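PDB 3MUQ: uncharacterized conserved protein from Vibrio parahaemolyticus, which is of unknown function but is probably a periplasmic-binding-type protein that holds a small solute between two lobes. Local coordinates for residues Gly126-Lys129 against Lys130-Phe134. Sequence-based numbering, arbitrary orientation.
Sequences GTHK and KEMGF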
ATOM      1  N   GLY A 126     -15.500   3.308  -6.159  1.00 23.53           N
ATOM      2  CA  GLY A 126     -15.306   1.993  -5.583  1.00 21.54           C
ATOM      3  C   GLY A 126     -16.146   1.847  -4.334  1.00 23.54           C
ATOM      4  O   GLY A 126     -16.791   0.817  -4.120  1.00 25.33           O
ATOM      5  N   THR A 127     -16.150   2.886  -3.503  1.00 22.21           N
ATOM      6  CA  THR A 127     -16.987   2.886  -2.307  1.00 24.20           C
ATOM      7  C   THR A 127     -18.468   2.740  -2.660  1.00 17.05           C
ATOM      8  O   THR A 127     -19.196   1.971  -2.046  1.00 20.27           O
ATOM      9  CB  THR A 127     -16.772   4.164  -1.481  1.00 21.90           C
ATOM     10  OG1 THR A 127     -15.418   4.192  -1.008  1.00 23.10           O
ATOM     11  CG2 THR A 127     -17.741   4.216  -0.290  1.00 16.82           C
ATOM     12  N   HIS A 128     -18.913   3.489  -3.657  1.00 19.05           N
ATOM     13  CA  HIS A 128     -20.292   3.386  -4.105  1.00 19.43           C
ATOM     14  C   HIS A 128     -20.632   1.969  -4.598  1.00 22.00           C
ATOM     15  O   HIS A 128     -21.681   1.430  -4.255  1.00 19.25           O
ATOM     16  CB  HIS A 128     -20.568   4.406  -5.198  1.00 20.79           C
ATOM     17  CG  HIS A 128     -21.963   4.358  -5.724  1.00 22.70           C
ATOM     18  ND1 HIS A 128     -23.038   3.972  -4.946  1.00 27.07           N
ATOM     19  CD2 HIS A 128     -22.470   4.653  -6.944  1.00 23.74           C
ATOM     20  CE1 HIS A 128     -24.142   4.029  -5.666  1.00 21.71           C
ATOM     21  NE2 HIS A 128     -23.825   4.442  -6.882  1.00 27.15           N
ATOM     22  N   LYS A 129     -19.754   1.370  -5.406  1.00 25.19           N
ATOM     23  CA  LYS A 129     -19.969  -0.001  -5.873  1.00 24.22           C
ATOM     24  C   LYS A 129     -20.080  -0.973  -4.707  1.00 21.53           C
ATOM     25  O   LYS A 129     -20.920  -1.876  -4.698  1.00 27.65           O
ATOM     26  CB  LYS A 129     -18.814  -0.473  -6.762  1.00 29.82           C
ATOM     27  CG  LYS A 129     -18.536   0.390  -7.958  1.00 32.29           C
ATOM     28  CD  LYS A 129     -19.598   0.262  -9.002  1.00 31.73           C
ATOM     29  CE  LYS A 129     -19.060   0.742 -10.340  1.00 29.66           C
ATOM     30  NZ  LYS A 129     -20.126   0.661 -11.365  1.00 39.09           N
ATOM     31  N   LYS A 130     -19.206  -0.809  -3.727  1.00 22.74           N
ATOM     32  CA  LYS A 130     -19.257  -1.681  -2.572  1.00 22.54           C
ATOM     33  C   LYS A 130     -20.573  -1.529  -1.791  1.00 29.76           C
ATOM     34  O   LYS A 130     -21.130  -2.512  -1.299  1.00 26.38           O
ATOM     35  CB  LYS A 130     -18.069  -1.443  -1.651  1.00 18.99           C
ATOM     36  CG  LYS A 130     -18.167  -2.287  -0.395  1.00 26.28           C
ATOM     37  CD  LYS A 130     -16.825  -2.524   0.243  1.00 34.73           C
ATOM     38  CE  LYS A 130     -16.881  -3.713   1.198  1.00 36.92           C
ATOM     39  NZ  LYS A 130     -16.680  -5.019   0.512  1.00 39.28           N
ATOM     40  N   GLU A 131     -21.066  -0.302  -1.666  1.00 27.06           N
ATOM     41  CA  GLU A 131     -22.333  -0.098  -0.984  1.00 21.70           C
ATOM     42  C   GLU A 131     -23.440  -0.833  -1.737  1.00 25.30           C
ATOM     43  O   GLU A 131     -24.282  -1.508  -1.131  1.00 29.95           O
ATOM     44  CB  GLU A 131     -22.668   1.386  -0.885  1.00 23.34           C
ATOM     45  CG  GLU A 131     -24.072   1.642  -0.356  1.00 18.62           C
ATOM     46  CD  GLU A 131     -24.731   2.804  -1.049  1.00 19.45           C
ATOM     47  OE1 GLU A 131     -23.993   3.619  -1.643  1.00 22.28           O
ATOM     48  OE2 GLU A 131     -25.981   2.890  -1.026  1.00 19.75           O
HETATM   49  N   MSE A 132     -23.426  -0.706  -3.062  1.00 22.86           N
HETATM   50  CA  MSE A 132     -24.437  -1.340  -3.916  1.00 23.05           C
HETATM   51  C   MSE A 132     -24.398  -2.861  -3.861  1.00 28.40           C
HETATM   52  O   MSE A 132     -25.431  -3.525  -3.976  1.00 34.22           O
HETATM   53  CB  MSE A 132     -24.320  -0.841  -5.352  1.00 23.42           C
HETATM   54  CG  MSE A 132     -24.430   0.684  -5.469  1.00 31.11           C
HETATM   55 SE   MSE A 132     -26.049   1.462  -4.642  0.65 38.61          SE
HETATM   56  CE  MSE A 132     -25.829   0.918  -2.836  1.00118.41           C
ATOM     57  N   GLY A 133     -23.204  -3.406  -3.678  1.00 33.70           N
ATOM     58  CA  GLY A 133     -23.051  -4.838  -3.522  1.00 34.66           C
ATOM     59  C   GLY A 133     -23.775  -5.341  -2.289  1.00 35.81           C
ATOM     60  O   GLY A 133     -24.417  -6.385  -2.323  1.00 38.26           O
ATOM     61  N   PHE A 134     -23.669  -4.606  -1.189  1.00 31.96           N
ATOM     62  CA  PHE A 134     -24.332  -5.026   0.034  1.00 31.42           C
ATOM     63  C   PHE A 134     -25.841  -4.975  -0.142  1.00 29.65           C
ATOM     64  O   PHE A 134     -26.539  -5.896   0.260  1.00 33.56           O
ATOM     65  CB  PHE A 134     -23.905  -4.172   1.224  1.00 34.23           C
ATOM     66  CG  PHE A 134     -22.480  -4.378   1.644  1.00 36.03           C
ATOM     67  CD1 PHE A 134     -21.870  -5.614   1.493  1.00 36.78           C
ATOM     68  CD2 PHE A 134     -21.753  -3.341   2.210  1.00 32.62           C
ATOM     69  CE1 PHE A 134     -20.561  -5.809   1.887  1.00 41.31           C
ATOM     70  CE2 PHE A 134     -20.437  -3.527   2.603  1.00 38.81           C
ATOM     71  CZ  PHE A 134     -19.841  -4.765   2.445  1.00 43.39           C
TER
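His128 meets Glu131 and Met132 within the first turns of helix 126-138, a local contact between side chains three and four residues apart. The helix is the crossover of a beta-alpha-beta unit between parallel strands 118-120 and 147-149, in a chain of the periplasmic binding protein superfamily. Four successive i to i+4 backbone bonds hold the turns: Lys130 N to Gly126 O, Glu131 N to Thr127 O, Met132 N to His128 O and Gly133 N to Lys129 O.

The imidazole of His128 lies over the following turn because its CG stands anti to the backbone N (chi1 179°). Glu131 OE1 comes to the edge of this ring, near its plane. It takes a weak hydrogen bond from ND1, with His128 ND1 to Glu131 OE1 at 3.5 Å and an N-H...O angle of 150°. The carboxylate is turned 42° from the ring plane. Its stronger partners lie elsewhere: OE1 also bonds Ser120 OG, and OE2 bonds Tyr147 OH and Trp135 NE1. Those bonds tie the helix to both strands of the unit and to its own next turn.

Met132 is selenomethionine, a labelled residue. Met132 CG, beside its own backbone N, lies 3.1 Å from His128 O. The bend at chi2 then brings the selenium to the imidazole. Met132 SE lies 3.4 Å from His128 CE1 and 4.3 Å from the centroid of the His128 ring, an oblique selenium-aromatic contact, the counterpart of a Met-aromatic contact.

The ring thus has a polar neighbour at ND1 and selenium at CE1, where the native sulfur would probably sit alike. Glu131 is buried, but both carboxylate oxygens have hydrogen-bond donors. These would help to stabilise a negative charge there, and His128 probably adds only modestly to them.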